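Local coordinates for SusD superfamily protein (PDB 3L22) that probably binds sugars at the outer membrane as a SusD-family protein of Bacteroides fragilis, and binds zinc ions, at residues V74-W85 / K423-L433. Sequence-based numbering, arbitrary orientation.
Sequences VGITDAENADTW and KYTWPIPQVEL
Ile76 and Pro429 bring the two backbones to a CA–CA distance of 4.2 Å, where Gln430 N, in the first turn of helix 430-435, donates to Ile76 O at 2.8 Å with an N-H...O angle of 171°. A chi1 of -169° carries the Asn81 amide away from its own backbone N, to where ND2 bridges two loop carbonyls, Gly75 O of its own segment at 3.0 Å and Pro427 O of the other at 2.9 Å, both close to the amide plane. This pair of bonds, with OD1 accepting from Tyr135, should fix the amide's rotation. The contact joins the start of helix 79-103, in the N-terminal part of this helix-rich SusD-family fold, to the C-terminal segment 423-433, over 330 residues later. Each segment contributes one tryptophan. Val74 CG1 sits over the five-membered ring of Trp426, 3.9 Å from its centroid and 2° off the normal, a CH-pi contact, while Thr84 OG1 meets that indole at its edge. Pro429 CG makes the equivalent CH-pi contact over the face of Trp85, 3.9 Å from its five-membered-ring centroid. Trp85 NE1 donates a bent bond to Glu432 OE1 at 2.9 Å, standing out of the carboxylate plane; Glu432 OE2 salt-bridges Arg151 and accepts from Asn436 ND2.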
loop_
_atom_site.group_PDB
_atom_site.type_symbol
_atom_site.label_atom_id
_atom_site.label_comp_id
_atom_site.label_asym_id
_atom_site.label_seq_id
_atom_site.Cartn_x
_atom_site.Cartn_y
_atom_site.Cartn_z
ATOM N N VAL A 74 -5.404 0.332 -18.654
ATOM C CA VAL A 74 -6.582 -0.251 -18.014
ATOM C C VAL A 74 -7.830 0.527 -18.424
ATOM O O VAL A 74 -7.841 1.780 -18.369
ATOM C CB VAL A 74 -6.463 -0.296 -16.474
ATOM C CG1 VAL A 74 -7.815 -0.624 -15.865
ATOM C CG2 VAL A 74 -5.398 -1.331 -16.073
ATOM N N GLY A 75 -8.844 -0.226 -18.873
ATOM C CA GLY A 75 -10.127 0.309 -19.327
ATOM C C GLY A 75 -11.268 -0.051 -18.386
ATOM O O GLY A 75 -11.053 -0.616 -17.311
ATOM N N ILE A 76 -12.480 0.280 -18.799
ATOM C CA ILE A 76 -13.655 0.098 -17.934
ATOM C C ILE A 76 -14.049 -1.359 -17.689
ATOM O O ILE A 76 -14.823 -1.614 -16.764
ATOM C CB ILE A 76 -14.882 0.912 -18.416
ATOM C CG1 ILE A 76 -15.408 0.432 -19.805
ATOM C CG2 ILE A 76 -14.534 2.439 -18.446
ATOM C CD1 ILE A 76 -16.692 1.208 -20.310
ATOM N N THR A 77 -13.535 -2.311 -18.480
ATOM C CA THR A 77 -13.927 -3.709 -18.301
ATOM C C THR A 77 -12.799 -4.600 -17.825
ATOM O O THR A 77 -13.034 -5.761 -17.646
ATOM C CB THR A 77 -14.518 -4.343 -19.562
ATOM O OG1 THR A 77 -13.497 -4.468 -20.569
ATOM C CG2 THR A 77 -15.663 -3.503 -20.095
ATOM N N ASP A 78 -11.589 -4.083 -17.612
ATOM C CA ASP A 78 -10.480 -4.929 -17.147
ATOM C C ASP A 78 -10.783 -5.567 -15.793
ATOM O O ASP A 78 -11.313 -4.917 -14.902
ATOM C CB ASP A 78 -9.186 -4.125 -17.038
ATOM C CG ASP A 78 -8.569 -3.812 -18.416
ATOM O OD1 ASP A 78 -8.980 -2.818 -19.039
ATOM O OD2 ASP A 78 -7.690 -4.570 -18.874
ATOM N N ALA A 79 -10.459 -6.839 -15.659
ATOM C CA ALA A 79 -10.740 -7.603 -14.433
ATOM C C ALA A 79 -10.191 -6.926 -13.186
ATOM O O ALA A 79 -10.862 -6.886 -12.155
ATOM C CB ALA A 79 -10.218 -9.050 -14.556
ATOM N N GLU A 80 -8.974 -6.398 -13.265
ATOM C CA GLU A 80 -8.356 -5.804 -12.077
ATOM C C GLU A 80 -9.066 -4.505 -11.637
ATOM O O GLU A 80 -9.075 -4.171 -10.449
ATOM C CB GLU A 80 -6.844 -5.589 -12.242
ATOM C CG GLU A 80 -6.391 -4.643 -13.356
ATOM C CD GLU A 80 -6.018 -5.395 -14.646
ATOM O OE1 GLU A 80 -6.778 -6.322 -15.041
ATOM O OE2 GLU A 80 -4.986 -5.038 -15.257
ATOM N N ASN A 81 -9.678 -3.806 -12.593
ATOM C CA ASN A 81 -10.464 -2.620 -12.308
ATOM C C ASN A 81 -11.802 -2.989 -11.632
ATOM O O ASN A 81 -12.102 -2.512 -10.569
ATOM C CB ASN A 81 -10.633 -1.817 -13.617
ATOM C CG ASN A 81 -11.209 -0.415 -13.407
ATOM O OD1 ASN A 81 -11.546 -0.005 -12.275
ATOM N ND2 ASN A 81 -11.341 0.335 -14.528
ATOM N N ALA A 82 -12.562 -3.894 -12.235
ATOM C CA ALA A 82 -13.809 -4.371 -11.679
ATOM C C ALA A 82 -13.612 -5.016 -10.302
ATOM O O ALA A 82 -14.378 -4.752 -9.353
ATOM C CB ALA A 82 -14.460 -5.374 -12.653
ATOM N N ASP A 83 -12.573 -5.822 -10.174
ATOM C CA ASP A 83 -12.320 -6.498 -8.912
ATOM C C ASP A 83 -11.872 -5.548 -7.811
ATOM O O ASP A 83 -12.358 -5.658 -6.703
ATOM C CB ASP A 83 -11.279 -7.594 -9.047
ATOM C CG ASP A 83 -11.738 -8.771 -9.954
ATOM O OD1 ASP A 83 -12.933 -8.878 -10.324
ATOM O OD2 ASP A 83 -10.834 -9.566 -10.313
ATOM N N THR A 84 -10.951 -4.632 -8.108
ATOM C CA THR A 84 -10.510 -3.694 -7.099
ATOM C C THR A 84 -11.696 -2.891 -6.581
ATOM O O THR A 84 -11.877 -2.736 -5.373
ATOM C CB THR A 84 -9.442 -2.739 -7.648
ATOM O OG1 THR A 84 -8.291 -3.506 -8.041
ATOM C CG2 THR A 84 -9.078 -1.681 -6.578
ATOM N N TRP A 85 -12.499 -2.389 -7.520
ATOM C CA TRP A 85 -13.702 -1.624 -7.204
ATOM C C TRP A 85 -14.702 -2.428 -6.355
ATOM O O TRP A 85 -15.077 -2.012 -5.255
ATOM C CB TRP A 85 -14.377 -1.151 -8.500
ATOM C CG TRP A 85 -15.435 -0.138 -8.277
ATOM C CD1 TRP A 85 -16.752 -0.379 -8.042
ATOM C CD2 TRP A 85 -15.276 1.292 -8.258
ATOM N NE1 TRP A 85 -17.419 0.801 -7.860
ATOM C CE2 TRP A 85 -16.543 1.845 -7.997
ATOM C CE3 TRP A 85 -14.183 2.152 -8.412
ATOM C CZ2 TRP A 85 -16.762 3.223 -7.902
ATOM C CZ3 TRP A 85 -14.396 3.513 -8.329
ATOM C CH2 TRP A 85 -15.692 4.038 -8.089
ATOM N N LYS A 423 -4.744 7.837 -19.518
ATOM C CA LYS A 423 -4.285 6.590 -18.898
ATOM C C LYS A 423 -3.369 6.746 -17.672
ATOM O O LYS A 423 -2.852 5.743 -17.144
ATOM C CB LYS A 423 -3.634 5.669 -19.948
ATOM C CG LYS A 423 -4.574 5.201 -21.094
ATOM C CD LYS A 423 -5.727 4.347 -20.606
ATOM C CE LYS A 423 -6.668 3.856 -21.746
ATOM N NZ LYS A 423 -7.895 3.339 -21.025
ATOM N N TYR A 424 -3.170 7.982 -17.196
ATOM C CA TYR A 424 -2.498 8.186 -15.922
ATOM C C TYR A 424 -3.291 7.531 -14.780
ATOM O O TYR A 424 -2.701 7.025 -13.801
ATOM C CB TYR A 424 -2.337 9.672 -15.625
ATOM C CG TYR A 424 -1.302 10.021 -14.559
ATOM C CD1 TYR A 424 0.046 9.884 -14.812
ATOM C CD2 TYR A 424 -1.667 10.560 -13.342
ATOM C CE1 TYR A 424 0.987 10.242 -13.896
ATOM C CE2 TYR A 424 -0.690 10.937 -12.396
ATOM C CZ TYR A 424 0.626 10.747 -12.677
ATOM O OH TYR A 424 1.596 11.118 -11.779
ATOM N N THR A 425 -4.616 7.574 -14.904
ATOM C CA THR A 425 -5.513 7.036 -13.914
ATOM C C THR A 425 -6.328 5.893 -14.529
ATOM O O THR A 425 -6.354 5.708 -15.741
ATOM C CB THR A 425 -6.481 8.103 -13.431
ATOM O OG1 THR A 425 -7.297 8.512 -14.534
ATOM C CG2 THR A 425 -5.733 9.313 -12.816
ATOM N N TRP A 426 -6.966 5.129 -13.654
ATOM C CA TRP A 426 -7.926 4.133 -14.041
ATOM C C TRP A 426 -9.288 4.828 -14.208
ATOM O O TRP A 426 -9.612 5.733 -13.440
ATOM C CB TRP A 426 -8.026 3.088 -12.931
ATOM C CG TRP A 426 -6.952 2.052 -12.918
ATOM C CD1 TRP A 426 -5.778 2.041 -13.629
ATOM C CD2 TRP A 426 -6.979 0.843 -12.174
ATOM N NE1 TRP A 426 -5.077 0.888 -13.359
ATOM C CE2 TRP A 426 -5.803 0.130 -12.480
ATOM C CE3 TRP A 426 -7.906 0.268 -11.300
ATOM C CZ2 TRP A 426 -5.508 -1.111 -11.904
ATOM C CZ3 TRP A 426 -7.602 -0.996 -10.724
ATOM C CH2 TRP A 426 -6.433 -1.653 -11.036
ATOM N N PRO A 427 -10.074 4.424 -15.197
ATOM C CA PRO A 427 -11.405 4.995 -15.315
ATOM C C PRO A 427 -12.372 4.268 -14.378
ATOM O O PRO A 427 -12.140 3.110 -14.015
ATOM C CB PRO A 427 -11.760 4.722 -16.775
ATOM C CG PRO A 427 -11.066 3.377 -17.054
ATOM C CD PRO A 427 -9.781 3.462 -16.282
ATOM N N ILE A 428 -13.454 4.944 -13.995
ATOM C CA ILE A 428 -14.497 4.336 -13.205
ATOM C C ILE A 428 -15.020 3.111 -13.974
ATOM O O ILE A 428 -15.348 3.241 -15.138
ATOM C CB ILE A 428 -15.672 5.302 -12.918
ATOM C CG1 ILE A 428 -15.204 6.544 -12.129
ATOM C CG2 ILE A 428 -16.784 4.537 -12.171
ATOM C CD1 ILE A 428 -14.484 6.257 -10.802
ATOM N N PRO A 429 -15.058 1.912 -13.329
ATOM C CA PRO A 429 -15.341 0.696 -14.105
ATOM C C PRO A 429 -16.780 0.526 -14.501
ATOM O O PRO A 429 -17.667 1.059 -13.848
ATOM C CB PRO A 429 -14.950 -0.449 -13.151
ATOM C CG PRO A 429 -15.110 0.165 -11.800
ATOM C CD PRO A 429 -14.602 1.576 -11.977
ATOM N N GLN A 430 -16.994 -0.266 -15.539
ATOM C CA GLN A 430 -18.347 -0.597 -16.014
ATOM C C GLN A 430 -19.283 -1.135 -14.917
ATOM O O GLN A 430 -20.472 -0.824 -14.949
ATOM C CB GLN A 430 -18.272 -1.612 -17.161
ATOM C CG GLN A 430 -19.614 -2.047 -17.796
ATOM C CD GLN A 430 -20.360 -0.914 -18.521
ATOM O OE1 GLN A 430 -19.910 0.246 -18.570
ATOM N NE2 GLN A 430 -21.505 -1.262 -19.108
ATOM N N VAL A 431 -18.760 -1.917 -13.962
ATOM C CA VAL A 431 -19.621 -2.423 -12.875
ATOM C C VAL A 431 -20.319 -1.277 -12.141
ATOM O O VAL A 431 -21.493 -1.362 -11.843
ATOM C CB VAL A 431 -18.881 -3.333 -11.856
ATOM C CG1 VAL A 431 -18.527 -4.638 -12.496
ATOM C CG2 VAL A 431 -17.640 -2.649 -11.270
ATOM N N GLU A 432 -19.609 -0.180 -11.903
ATOM C CA GLU A 432 -20.206 0.992 -11.283
ATOM C C GLU A 432 -21.113 1.755 -12.256
ATOM O O GLU A 432 -22.235 2.173 -11.886
ATOM C CB GLU A 432 -19.099 1.909 -10.750
ATOM C CG GLU A 432 -19.554 3.169 -10.012
ATOM C CD GLU A 432 -20.191 2.923 -8.642
ATOM O OE1 GLU A 432 -20.150 1.792 -8.137
ATOM O OE2 GLU A 432 -20.716 3.894 -8.059
ATOM N N LEU A 433 -20.652 1.937 -13.491
ATOM C CA LEU A 433 -21.381 2.760 -14.460
ATOM C C LEU A 433 -22.781 2.218 -14.735
ATOM O O LEU A 433 -23.701 2.998 -14.966
ATOM C CB LEU A 433 -20.599 2.888 -15.775
ATOM C CG LEU A 433 -19.223 3.589 -15.771
ATOM C CD1 LEU A 433 -18.726 3.597 -17.223
ATOM C CD2 LEU A 433 -19.301 5.003 -15.199
HETATM O O HOH W 1 -5.929 3.197 -17.166
HETATM O O HOH W 2 -16.247 -3.278 -14.798
#